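Local coordinates for protein DNA photolyase (Agrobacterium tumefaciens, PDB 4U63) that repairs ultraviolet-induced cyclobutane pyrimidine dimers in DNA, as a class III photolyase that carries a flavin (FAD) and a methenyltetrahydrofolate antenna, at residues P26-F31 / D113-N118; F325-D330 / L377-K382; F371-L376 / S414-I419. One frame throughout, in Å; residues are numbered along the deposited sequence.

Read from the N terminus, the chain first closes contact 1, where strand 114-118 returns, after 81 intervening residues, beside strand 27-31, the central strand of a five-stranded parallel sheet. Contacts 2 and 3 come later, in the FAD-binding domain, and their segments alternate along the chain, so their loops cross rather than nest. Contact 2 joins the loop before helix 331-338 to the turn between helices 362-375 and 380-390; contact 3 joins helix 362-375 to the loop before helix 422-429. The two touch, centres 11 Å apart, because 371-376 runs directly into 377-382 and Phe325 packs on Phe416. Contact 1 lies on the opposite side of the chain's centre, its nearest atoms about 25 Å from contact 2.

Contact 1: residues P26-F31 / D113-N118; sequences PVIVWF and DTVVWN
Neighbouring strands of a Rossmann-like parallel sheet, the core of the photolyase alpha/beta domain, meet here as 27-31 and 114-118, and Trp30 and Trp117 add an aromatic pair near their C-terminal ends. The pairing shows how a parallel ladder is built: each strand alternately gives and takes. Ile28 N donates to Thr114 O, Val116 N to Ile28 O at 2.9 Å, and Trp30 N to Val116 O at 3.0 Å, all three with N-H...O angles of 171°. Before the ladder proper, Asp113 N binds Pro26 O in a more bent bond of 3.1 Å. Beyond it, a water accepts from Asn118 N and lies 2.7 Å from Trp30 O, bridging the strands where the direct bonds stop.

On the face carrying Val27, Val29, Thr114 and Val116, the branched side chains mesh. Val116 puts CG2 between its own backbone N and carbonyl carbon (chi1 -62° for CG1), and this methyl meets Val29 CG2 at 3.7 Å. Val27 CG2 lies beside Thr114 CB at 4.0 Å, the tips of both side chains heading in one direction.

The other face carries Ile28 and Val115 as well as the tryptophans. The indoles lie alongside one another, yet their planes stand at 87°: Trp30 turns the edge of its six-membered ring to the face of Trp117, off centre, with CE3 of Trp30 3.5 Å from CE3 of Trp117. This is an offset edge-to-face stack.

Helix 41-49 covers Val27, Val29 and Thr114, and its His49 binds the Asp113 carboxylate. On the opposite face helix 99-110 packs on Ile28, Val115 and part of Trp30, and helix 123-138 on both tryptophans, while strands 53-59 and 142-146 flank the pair.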
loop_
_atom_site.group_PDB
_atom_site.type_symbol
_atom_site.label_atom_id
_atom_site.label_comp_id
_atom_site.label_asym_id
_atom_site.label_seq_id
_atom_site.Cartn_x
_atom_site.Cartn_y
_atom_site.Cartn_z
ATOM N N PRO A 26 32.145 5.460 -12.554
ATOM C CA PRO A 26 30.883 5.692 -11.865
ATOM C C PRO A 26 30.053 4.431 -11.625
ATOM O O PRO A 26 30.344 3.340 -12.170
ATOM C CB PRO A 26 30.125 6.638 -12.813
ATOM C CG PRO A 26 31.181 7.275 -13.645
ATOM C CD PRO A 26 32.232 6.226 -13.814
ATOM N N VAL A 27 29.026 4.610 -10.809
ATOM C CA VAL A 27 28.036 3.584 -10.514
ATOM C C VAL A 27 26.649 4.225 -10.590
ATOM O O VAL A 27 26.417 5.313 -10.028
ATOM C CB VAL A 27 28.279 2.927 -9.127
ATOM C CG1 VAL A 27 28.492 3.972 -8.031
ATOM C CG2 VAL A 27 27.131 1.988 -8.755
ATOM N N ILE A 28 25.736 3.555 -11.289
ATOM C CA ILE A 28 24.361 4.008 -11.402
ATOM C C ILE A 28 23.500 3.329 -10.344
ATOM O O ILE A 28 23.561 2.110 -10.174
ATOM C CB ILE A 28 23.796 3.709 -12.807
ATOM C CG1 ILE A 28 24.571 4.529 -13.852
ATOM C CG2 ILE A 28 22.306 4.019 -12.881
ATOM C CD1 ILE A 28 24.461 3.993 -15.248
ATOM N N VAL A 29 22.708 4.128 -9.635
ATOM C CA VAL A 29 21.739 3.623 -8.673
ATOM C C VAL A 29 20.361 3.892 -9.236
ATOM O O VAL A 29 19.941 5.045 -9.326
ATOM C CB VAL A 29 21.851 4.306 -7.290
ATOM C CG1 VAL A 29 20.833 3.702 -6.326
ATOM C CG2 VAL A 29 23.254 4.169 -6.734
ATOM N N TRP A 30 19.656 2.829 -9.601
ATOM C CA TRP A 30 18.319 2.953 -10.180
ATOM C C TRP A 30 17.262 2.801 -9.080
ATOM O O TRP A 30 17.093 1.712 -8.544
ATOM C CB TRP A 30 18.139 1.914 -11.305
ATOM C CG TRP A 30 16.764 1.889 -11.914
ATOM C CD1 TRP A 30 15.833 2.905 -11.912
ATOM C CD2 TRP A 30 16.166 0.802 -12.625
ATOM N NE1 TRP A 30 14.708 2.505 -12.563
ATOM C CE2 TRP A 30 14.877 1.220 -13.012
ATOM C CE3 TRP A 30 16.591 -0.494 -12.963
ATOM C CZ2 TRP A 30 14.000 0.393 -13.727
ATOM C CZ3 TRP A 30 15.712 -1.325 -13.674
ATOM C CH2 TRP A 30 14.435 -0.871 -14.052
ATOM N N PHE A 31 16.593 3.918 -8.751
ATOM C CA PHE A 31 15.490 3.981 -7.781
ATOM C C PHE A 31 14.150 3.627 -8.431
ATOM O O PHE A 31 13.860 4.070 -9.552
ATOM C CB PHE A 31 15.354 5.398 -7.200
ATOM C CG PHE A 31 16.375 5.747 -6.154
ATOM C CD1 PHE A 31 17.609 6.273 -6.512
ATOM C CD2 PHE A 31 16.092 5.575 -4.806
ATOM C CE1 PHE A 31 18.545 6.608 -5.536
ATOM C CE2 PHE A 31 17.017 5.906 -3.835
ATOM C CZ PHE A 31 18.246 6.430 -4.197
ATOM N N ASP A 113 30.545 1.422 -14.649
ATOM C CA ASP A 113 30.788 -0.011 -14.844
ATOM C C ASP A 113 29.799 -0.884 -14.066
ATOM O O ASP A 113 29.850 -2.103 -14.166
ATOM C CB ASP A 113 32.241 -0.379 -14.491
ATOM C CG ASP A 113 32.554 -0.247 -13.010
ATOM O OD1 ASP A 113 31.644 0.085 -12.213
ATOM O OD2 ASP A 113 33.735 -0.479 -12.651
ATOM N N THR A 114 28.904 -0.251 -13.300
ATOM C CA THR A 114 27.990 -0.962 -12.425
ATOM C C THR A 114 26.627 -0.286 -12.379
ATOM O O THR A 114 26.528 0.951 -12.386
ATOM C CB THR A 114 28.574 -1.052 -10.984
ATOM O OG1 THR A 114 29.850 -1.695 -11.023
ATOM C CG2 THR A 114 27.657 -1.828 -10.028
ATOM N N VAL A 115 25.583 -1.111 -12.339
ATOM C CA VAL A 115 24.240 -0.657 -12.039
ATOM C C VAL A 115 23.781 -1.433 -10.817
ATOM O O VAL A 115 23.910 -2.653 -10.777
ATOM C CB VAL A 115 23.240 -0.912 -13.181
ATOM C CG1 VAL A 115 21.864 -0.366 -12.801
ATOM C CG2 VAL A 115 23.725 -0.283 -14.481
ATOM N N VAL A 116 23.259 -0.716 -9.825
ATOM C CA VAL A 116 22.662 -1.343 -8.665
ATOM C C VAL A 116 21.207 -0.932 -8.499
ATOM O O VAL A 116 20.791 0.160 -8.917
ATOM C CB VAL A 116 23.432 -1.024 -7.361
ATOM C CG1 VAL A 116 24.852 -1.568 -7.442
ATOM C CG2 VAL A 116 23.436 0.477 -7.065
ATOM N N TRP A 117 20.441 -1.822 -7.888
ATOM C CA TRP A 117 19.086 -1.528 -7.483
ATOM C C TRP A 117 18.649 -2.394 -6.311
ATOM O O TRP A 117 19.254 -3.420 -6.009
ATOM C CB TRP A 117 18.100 -1.683 -8.656
ATOM C CG TRP A 117 17.982 -3.072 -9.305
ATOM C CD1 TRP A 117 17.429 -4.206 -8.754
ATOM C CD2 TRP A 117 18.372 -3.431 -10.640
ATOM N NE1 TRP A 117 17.475 -5.245 -9.663
ATOM C CE2 TRP A 117 18.049 -4.796 -10.823
ATOM C CE3 TRP A 117 18.976 -2.733 -11.695
ATOM C CZ2 TRP A 117 18.307 -5.476 -12.024
ATOM C CZ3 TRP A 117 19.231 -3.406 -12.888
ATOM C CH2 TRP A 117 18.896 -4.769 -13.041
ATOM N N ASN A 118 17.596 -1.947 -5.646
ATOM C CA ASN A 118 16.946 -2.738 -4.627
ATOM C C ASN A 118 15.898 -3.619 -5.270
ATOM O O ASN A 118 15.106 -3.160 -6.103
ATOM C CB ASN A 118 16.338 -1.831 -3.573
ATOM C CG ASN A 118 17.402 -1.099 -2.792
ATOM O OD1 ASN A 118 18.299 -1.729 -2.228
ATOM N ND2 ASN A 118 17.334 0.218 -2.769
HETATM O O HOH W 1 15.910 0.140 -6.746
#

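Contact 2: residues F325-D330 / L377-K382; sequences FSWRDD and LIDWRK. With SO4 (sulfate ion), chain M.
Phe325 begins the contact by offering the edge of its ring to Leu377, CE1 lying 3.9 Å from CD1 of that leucine. Ser326 adds a backbone touch, its O against Leu377 CD2. Trp327 is the flat platform of the interface. Asp379 CA stands over its five-membered ring, 3.8 Å from the centroid and 12° off the normal, a CH-pi contact, while Phe325 CD1 lies over the opposite face. The Asp379 carboxylate is nearly parallel to the indole, and a water links Trp327 NE1 with Arg381 NH1.

Arg328 joins the backbones: its N donates to Leu377 O at 2.7 Å. Bent at chi3 (59°), its side chain passes Leu377 CB and brings NH2 within 2.7 Å of Asp330 OD2 in a salt bridge. NH1 and NH2 also hold a sulfate, probably from the crystallisation liquor. Asp330 O touches Ile378 CD1. Asp379 N-caps helix 380-390, OD1 taking Arg381 N and NH1 from opposite faces of its carboxylate plane.

Within the helical FAD-binding domain, this packing joins the loop before helix 331-338 to the turn between helices 362-375 and 380-390, with helix 480-495 packed on Phe325 and Leu377.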
loop_
_atom_site.group_PDB
_atom_site.type_symbol
_atom_site.label_atom_id
_atom_site.label_comp_id
_atom_site.label_asym_id
_atom_site.label_seq_id
_atom_site.Cartn_x
_atom_site.Cartn_y
_atom_site.Cartn_z
ATOM N N PHE A 325 -18.776 -18.130 -10.686
ATOM C CA PHE A 325 -19.671 -17.277 -9.912
ATOM C C PHE A 325 -20.295 -16.236 -10.835
ATOM O O PHE A 325 -19.590 -15.633 -11.643
ATOM C CB PHE A 325 -18.919 -16.595 -8.774
ATOM C CG PHE A 325 -19.803 -16.136 -7.670
ATOM C CD1 PHE A 325 -20.457 -14.920 -7.749
ATOM C CD2 PHE A 325 -19.995 -16.927 -6.552
ATOM C CE1 PHE A 325 -21.285 -14.499 -6.724
ATOM C CE2 PHE A 325 -20.818 -16.514 -5.521
ATOM C CZ PHE A 325 -21.468 -15.302 -5.608
ATOM N N SER A 326 -21.607 -16.035 -10.720
ATOM C CA SER A 326 -22.322 -15.097 -11.595
ATOM C C SER A 326 -22.488 -13.741 -10.913
ATOM O O SER A 326 -23.396 -13.535 -10.112
ATOM C CB SER A 326 -23.685 -15.660 -12.011
ATOM O OG SER A 326 -24.312 -14.805 -12.957
ATOM N N TRP A 327 -21.594 -12.815 -11.238
ATOM C CA TRP A 327 -21.629 -11.481 -10.638
ATOM C C TRP A 327 -22.688 -10.663 -11.337
ATOM O O TRP A 327 -22.967 -10.886 -12.517
ATOM C CB TRP A 327 -20.272 -10.787 -10.759
ATOM C CG TRP A 327 -19.168 -11.557 -10.123
ATOM C CD1 TRP A 327 -18.133 -12.173 -10.752
ATOM C CD2 TRP A 327 -19.004 -11.818 -8.724
ATOM N NE1 TRP A 327 -17.323 -12.798 -9.830
ATOM C CE2 TRP A 327 -17.837 -12.594 -8.578
ATOM C CE3 TRP A 327 -19.728 -11.465 -7.581
ATOM C CZ2 TRP A 327 -17.376 -13.028 -7.332
ATOM C CZ3 TRP A 327 -19.271 -11.894 -6.338
ATOM C CH2 TRP A 327 -18.108 -12.670 -6.223
ATOM N N ARG A 328 -23.278 -9.726 -10.608
ATOM C CA ARG A 328 -24.257 -8.810 -11.191
ATOM C C ARG A 328 -23.601 -7.834 -12.145
ATOM O O ARG A 328 -22.482 -7.378 -11.910
ATOM C CB ARG A 328 -25.006 -8.033 -10.107
ATOM C CG ARG A 328 -26.121 -8.840 -9.473
ATOM C CD ARG A 328 -26.811 -8.103 -8.338
ATOM N NE ARG A 328 -27.404 -6.837 -8.767
ATOM C CZ ARG A 328 -28.523 -6.717 -9.474
ATOM N NH1 ARG A 328 -29.229 -7.792 -9.868
ATOM N NH2 ARG A 328 -28.960 -5.501 -9.804
ATOM N N ASP A 329 -24.309 -7.543 -13.235
ATOM C CA ASP A 329 -23.950 -6.471 -14.146
ATOM C C ASP A 329 -24.805 -5.285 -13.725
ATOM O O ASP A 329 -25.933 -5.115 -14.203
ATOM C CB ASP A 329 -24.223 -6.883 -15.598
ATOM C CG ASP A 329 -23.922 -5.770 -16.609
ATOM O OD1 ASP A 329 -23.330 -4.731 -16.241
ATOM O OD2 ASP A 329 -24.284 -5.944 -17.788
ATOM N N ASP A 330 -24.261 -4.475 -12.814
ATOM C CA ASP A 330 -24.989 -3.353 -12.222
ATOM C C ASP A 330 -24.022 -2.207 -11.929
ATOM O O ASP A 330 -23.626 -1.954 -10.776
ATOM C CB ASP A 330 -25.719 -3.818 -10.954
ATOM C CG ASP A 330 -26.719 -2.796 -10.430
ATOM O OD1 ASP A 330 -26.670 -1.606 -10.819
ATOM O OD2 ASP A 330 -27.564 -3.193 -9.602
ATOM N N LEU A 377 -23.128 -7.972 -4.951
ATOM C CA LEU A 377 -22.766 -9.076 -5.839
ATOM C C LEU A 377 -21.956 -8.604 -7.046
ATOM O O LEU A 377 -22.184 -9.055 -8.177
ATOM C CB LEU A 377 -24.030 -9.838 -6.265
ATOM C CG LEU A 377 -23.872 -11.348 -6.371
ATOM C CD1 LEU A 377 -23.587 -11.929 -4.995
ATOM C CD2 LEU A 377 -25.111 -11.981 -6.976
ATOM N N ILE A 378 -21.011 -7.699 -6.797
ATOM C CA ILE A 378 -20.175 -7.132 -7.850
ATOM C C ILE A 378 -18.785 -7.731 -7.769
ATOM O O ILE A 378 -18.238 -7.905 -6.675
ATOM C CB ILE A 378 -20.104 -5.602 -7.739
ATOM C CG1 ILE A 378 -21.440 -4.995 -8.166
ATOM C CG2 ILE A 378 -18.988 -5.042 -8.605
ATOM C CD1 ILE A 378 -21.541 -3.516 -7.895
ATOM N N ASP A 379 -18.232 -8.051 -8.938
ATOM C CA ASP A 379 -16.900 -8.654 -9.074
ATOM C C ASP A 379 -15.850 -7.935 -8.222
ATOM O O ASP A 379 -15.644 -6.730 -8.361
ATOM C CB ASP A 379 -16.506 -8.608 -10.561
ATOM C CG ASP A 379 -15.257 -9.403 -10.886
ATOM O OD1 ASP A 379 -14.459 -9.727 -9.989
ATOM O OD2 ASP A 379 -15.075 -9.704 -12.080
ATOM N N TRP A 380 -15.199 -8.680 -7.334
ATOM C CA TRP A 380 -14.172 -8.108 -6.448
ATOM C C TRP A 380 -13.051 -7.377 -7.200
ATOM O O TRP A 380 -12.461 -6.435 -6.677
ATOM C CB TRP A 380 -13.578 -9.175 -5.522
ATOM C CG TRP A 380 -12.881 -10.322 -6.188
ATOM C CD1 TRP A 380 -13.420 -11.535 -6.495
ATOM C CD2 TRP A 380 -11.505 -10.384 -6.591
ATOM N NE1 TRP A 380 -12.481 -12.341 -7.076
ATOM C CE2 TRP A 380 -11.297 -11.664 -7.154
ATOM C CE3 TRP A 380 -10.436 -9.481 -6.546
ATOM C CZ2 TRP A 380 -10.059 -12.070 -7.657
ATOM C CZ3 TRP A 380 -9.200 -9.888 -7.050
ATOM C CH2 TRP A 380 -9.026 -11.173 -7.597
ATOM N N ARG A 381 -12.787 -7.801 -8.440
ATOM C CA ARG A 381 -11.762 -7.179 -9.265
ATOM C C ARG A 381 -12.095 -5.704 -9.526
ATOM O O ARG A 381 -11.194 -4.885 -9.655
ATOM C CB ARG A 381 -11.612 -7.924 -10.588
ATOM C CG ARG A 381 -11.113 -9.351 -10.466
ATOM C CD ARG A 381 -11.533 -10.139 -11.723
ATOM N NE ARG A 381 -11.231 -11.557 -11.625
ATOM C CZ ARG A 381 -12.019 -12.505 -11.091
ATOM N NH1 ARG A 381 -13.227 -12.234 -10.560
ATOM N NH2 ARG A 381 -11.582 -13.757 -11.086
ATOM N N LYS A 382 -13.386 -5.369 -9.588
ATOM C CA LYS A 382 -13.788 -3.970 -9.776
ATOM C C LYS A 382 -13.455 -3.137 -8.542
ATOM O O LYS A 382 -12.985 -2.008 -8.661
ATOM C CB LYS A 382 -15.268 -3.866 -10.120
ATOM C CG LYS A 382 -15.582 -4.402 -11.513
ATOM C CD LYS A 382 -17.070 -4.576 -11.738
ATOM C CE LYS A 382 -17.822 -3.259 -11.812
ATOM N NZ LYS A 382 -17.416 -2.425 -12.976
HETATM S S SO4 M . -32.256 -6.340 -11.320
HETATM O O1 SO4 M . -31.839 -5.378 -10.274
HETATM O O2 SO4 M . -31.432 -6.150 -12.535
HETATM O O3 SO4 M . -33.677 -6.109 -11.645
HETATM O O4 SO4 M . -32.086 -7.725 -10.828
HETATM O O HOH W 2 -14.894 -14.660 -9.561
HETATM O O HOH W 3 -19.770 -7.236 -11.382
#

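Contact 3: residues F371-L376 / S414-I419; sequences FLIKHL and SPFFRI
Lys374 reaches from the C-terminal part of helix 362-375 into the loop 414-419, and its ammonium group supplies both direct hydrogen bonds between the segments. NZ donates to Arg418 O at 2.8 Å and to Phe416 O at 3.0 Å. Each carbonyl is met from well above its plane, by 36° for Arg418 and 38° for Phe416. A water takes a third bond from NZ, at 2.8 Å, and passes one on to Ser414 O. The lysine gets there as an almost straight rod: CG lies anti to the carbonyl carbon (chi1 -59°), and every later torsion is extended.

The acceptors are presented by the fold of the loop itself. Pro415 to Arg418 form a type I beta turn, closed by Arg418 N to Pro415 O, and the carbonyls of Phe416 and Arg418 converge on the lysine tip.

Phe416 and Ile419 flank the methylene chain. Lys374 and Phe416 run antiparallel, passing alongside, with CE over one face of the phenyl ring, 4.3 Å from its centroid, in a CH-pi contact. The charge itself is farther off and can give at most a weak cation-pi attraction. Ile373 CG2 touches Phe416 CE1 at 4.0 Å. Ile419 serves two partners by two branches: CG1 meets Lys374 CD at 3.8 Å, whereas CG2 meets His375 CE1. The imidazole NE2 is hydrogen-bonded to His480 ND1, and Tyr491 also meets the Phe416 ring.

In this packing of helix on loop within the helical FAD-binding domain, a buried cation is answered by backbone dipoles and water. Two carbonyls and one water take three bonds from the ammonium, probably stabilising its charge, and one side chain thus joins helix to turn by polar bonds at its tip and apolar contact along its stem.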
loop_
_atom_site.group_PDB
_atom_site.type_symbol
_atom_site.label_atom_id
_atom_site.label_comp_id
_atom_site.label_asym_id
_atom_site.label_seq_id
_atom_site.Cartn_x
_atom_site.Cartn_y
_atom_site.Cartn_z
ATOM N N PHE A 371 -19.339 -5.423 1.436
ATOM C CA PHE A 371 -20.568 -4.848 0.912
ATOM C C PHE A 371 -20.640 -4.946 -0.622
ATOM O O PHE A 371 -21.685 -5.299 -1.182
ATOM C CB PHE A 371 -20.731 -3.404 1.341
ATOM C CG PHE A 371 -22.096 -2.859 1.056
ATOM C CD1 PHE A 371 -23.136 -3.076 1.947
ATOM C CD2 PHE A 371 -22.356 -2.153 -0.113
ATOM C CE1 PHE A 371 -24.402 -2.596 1.695
ATOM C CE2 PHE A 371 -23.629 -1.660 -0.373
ATOM C CZ PHE A 371 -24.654 -1.881 0.532
ATOM N N LEU A 372 -19.531 -4.642 -1.291
ATOM C CA LEU A 372 -19.480 -4.721 -2.750
ATOM C C LEU A 372 -19.699 -6.142 -3.272
ATOM O O LEU A 372 -20.526 -6.372 -4.151
ATOM C CB LEU A 372 -18.128 -4.204 -3.253
ATOM C CG LEU A 372 -17.952 -4.150 -4.767
ATOM C CD1 LEU A 372 -18.932 -3.151 -5.372
ATOM C CD2 LEU A 372 -16.525 -3.797 -5.132
ATOM N N ILE A 373 -18.959 -7.085 -2.696
ATOM C CA ILE A 373 -18.928 -8.481 -3.164
ATOM C C ILE A 373 -20.216 -9.224 -2.823
ATOM O O ILE A 373 -20.756 -9.971 -3.654
ATOM C CB ILE A 373 -17.720 -9.222 -2.529
ATOM C CG1 ILE A 373 -16.408 -8.598 -3.025
ATOM C CG2 ILE A 373 -17.745 -10.724 -2.835
ATOM C CD1 ILE A 373 -15.218 -8.890 -2.145
ATOM N N LYS A 374 -20.707 -9.032 -1.603
ATOM C CA LYS A 374 -21.844 -9.814 -1.109
ATOM C C LYS A 374 -23.164 -9.083 -1.210
ATOM O O LYS A 374 -24.096 -9.604 -1.787
ATOM C CB LYS A 374 -21.561 -10.288 0.305
ATOM C CG LYS A 374 -20.294 -11.126 0.316
ATOM C CD LYS A 374 -20.012 -11.743 1.642
ATOM C CE LYS A 374 -18.777 -12.616 1.553
ATOM N NZ LYS A 374 -18.503 -13.241 2.857
ATOM N N HIS A 375 -23.249 -7.877 -0.670
ATOM C CA HIS A 375 -24.506 -7.120 -0.764
ATOM C C HIS A 375 -24.843 -6.662 -2.171
ATOM O O HIS A 375 -26.010 -6.712 -2.550
ATOM C CB HIS A 375 -24.508 -5.936 0.195
ATOM C CG HIS A 375 -24.741 -6.335 1.607
ATOM N ND1 HIS A 375 -23.766 -6.932 2.374
ATOM C CD2 HIS A 375 -25.839 -6.250 2.390
ATOM C CE1 HIS A 375 -24.248 -7.187 3.572
ATOM N NE2 HIS A 375 -25.502 -6.786 3.608
ATOM N N LEU A 376 -23.844 -6.230 -2.946
ATOM C CA LEU A 376 -24.100 -5.806 -4.338
ATOM C C LEU A 376 -23.783 -6.893 -5.377
ATOM O O LEU A 376 -24.133 -6.752 -6.540
ATOM C CB LEU A 376 -23.339 -4.518 -4.660
ATOM C CG LEU A 376 -23.541 -3.380 -3.658
ATOM C CD1 LEU A 376 -22.759 -2.145 -4.083
ATOM C CD2 LEU A 376 -25.022 -3.045 -3.506
ATOM N N SER A 414 -12.579 -15.626 5.144
ATOM C CA SER A 414 -13.848 -15.881 5.779
ATOM C C SER A 414 -14.687 -16.624 4.726
ATOM O O SER A 414 -14.675 -16.232 3.556
ATOM C CB SER A 414 -14.524 -14.569 6.172
ATOM O OG SER A 414 -15.776 -14.802 6.790
ATOM N N PRO A 415 -15.406 -17.692 5.127
ATOM C CA PRO A 415 -16.260 -18.391 4.157
ATOM C C PRO A 415 -17.259 -17.436 3.513
ATOM O O PRO A 415 -17.702 -16.487 4.159
ATOM C CB PRO A 415 -16.977 -19.445 5.007
ATOM C CG PRO A 415 -16.108 -19.639 6.195
ATOM C CD PRO A 415 -15.487 -18.306 6.467
ATOM N N PHE A 416 -17.601 -17.675 2.252
ATOM C CA PHE A 416 -18.497 -16.770 1.525
ATOM C C PHE A 416 -19.844 -16.592 2.233
ATOM O O PHE A 416 -20.389 -15.483 2.277
ATOM C CB PHE A 416 -18.757 -17.270 0.105
ATOM C CG PHE A 416 -19.426 -16.244 -0.761
ATOM C CD1 PHE A 416 -18.669 -15.328 -1.469
ATOM C CD2 PHE A 416 -20.811 -16.181 -0.845
ATOM C CE1 PHE A 416 -19.278 -14.369 -2.260
ATOM C CE2 PHE A 416 -21.430 -15.228 -1.639
ATOM C CZ PHE A 416 -20.659 -14.320 -2.345
ATOM N N PHE A 417 -20.360 -17.684 2.786
ATOM C CA PHE A 417 -21.659 -17.689 3.471
ATOM C C PHE A 417 -21.720 -16.868 4.763
ATOM O O PHE A 417 -22.812 -16.604 5.259
ATOM C CB PHE A 417 -22.151 -19.130 3.729
ATOM C CG PHE A 417 -21.232 -19.969 4.584
ATOM C CD1 PHE A 417 -21.154 -19.775 5.962
ATOM C CD2 PHE A 417 -20.466 -20.985 4.012
ATOM C CE1 PHE A 417 -20.317 -20.553 6.746
ATOM C CE2 PHE A 417 -19.627 -21.770 4.793
ATOM C CZ PHE A 417 -19.552 -21.554 6.162
ATOM N N ARG A 418 -20.570 -16.482 5.316
ATOM C CA ARG A 418 -20.540 -15.540 6.442
ATOM C C ARG A 418 -20.761 -14.124 5.926
ATOM O O ARG A 418 -19.848 -13.527 5.352
ATOM C CB ARG A 418 -19.211 -15.582 7.179
ATOM C CG ARG A 418 -19.093 -16.672 8.211
ATOM C CD ARG A 418 -17.888 -16.410 9.089
ATOM N NE ARG A 418 -17.723 -17.485 10.049
ATOM C CZ ARG A 418 -18.405 -17.602 11.190
ATOM N NH1 ARG A 418 -19.318 -16.696 11.551
ATOM N NH2 ARG A 418 -18.165 -18.642 11.983
ATOM N N ILE A 419 -21.964 -13.599 6.138
ATOM C CA ILE A 419 -22.351 -12.267 5.661
ATOM C C ILE A 419 -22.931 -11.470 6.813
ATOM O O ILE A 419 -24.060 -11.718 7.233
ATOM C CB ILE A 419 -23.430 -12.350 4.572
ATOM C CG1 ILE A 419 -22.982 -13.241 3.421
ATOM C CG2 ILE A 419 -23.787 -10.947 4.071
ATOM C CD1 ILE A 419 -24.097 -13.590 2.474
HETATM O O HOH W 4 -16.157 -14.491 2.115
#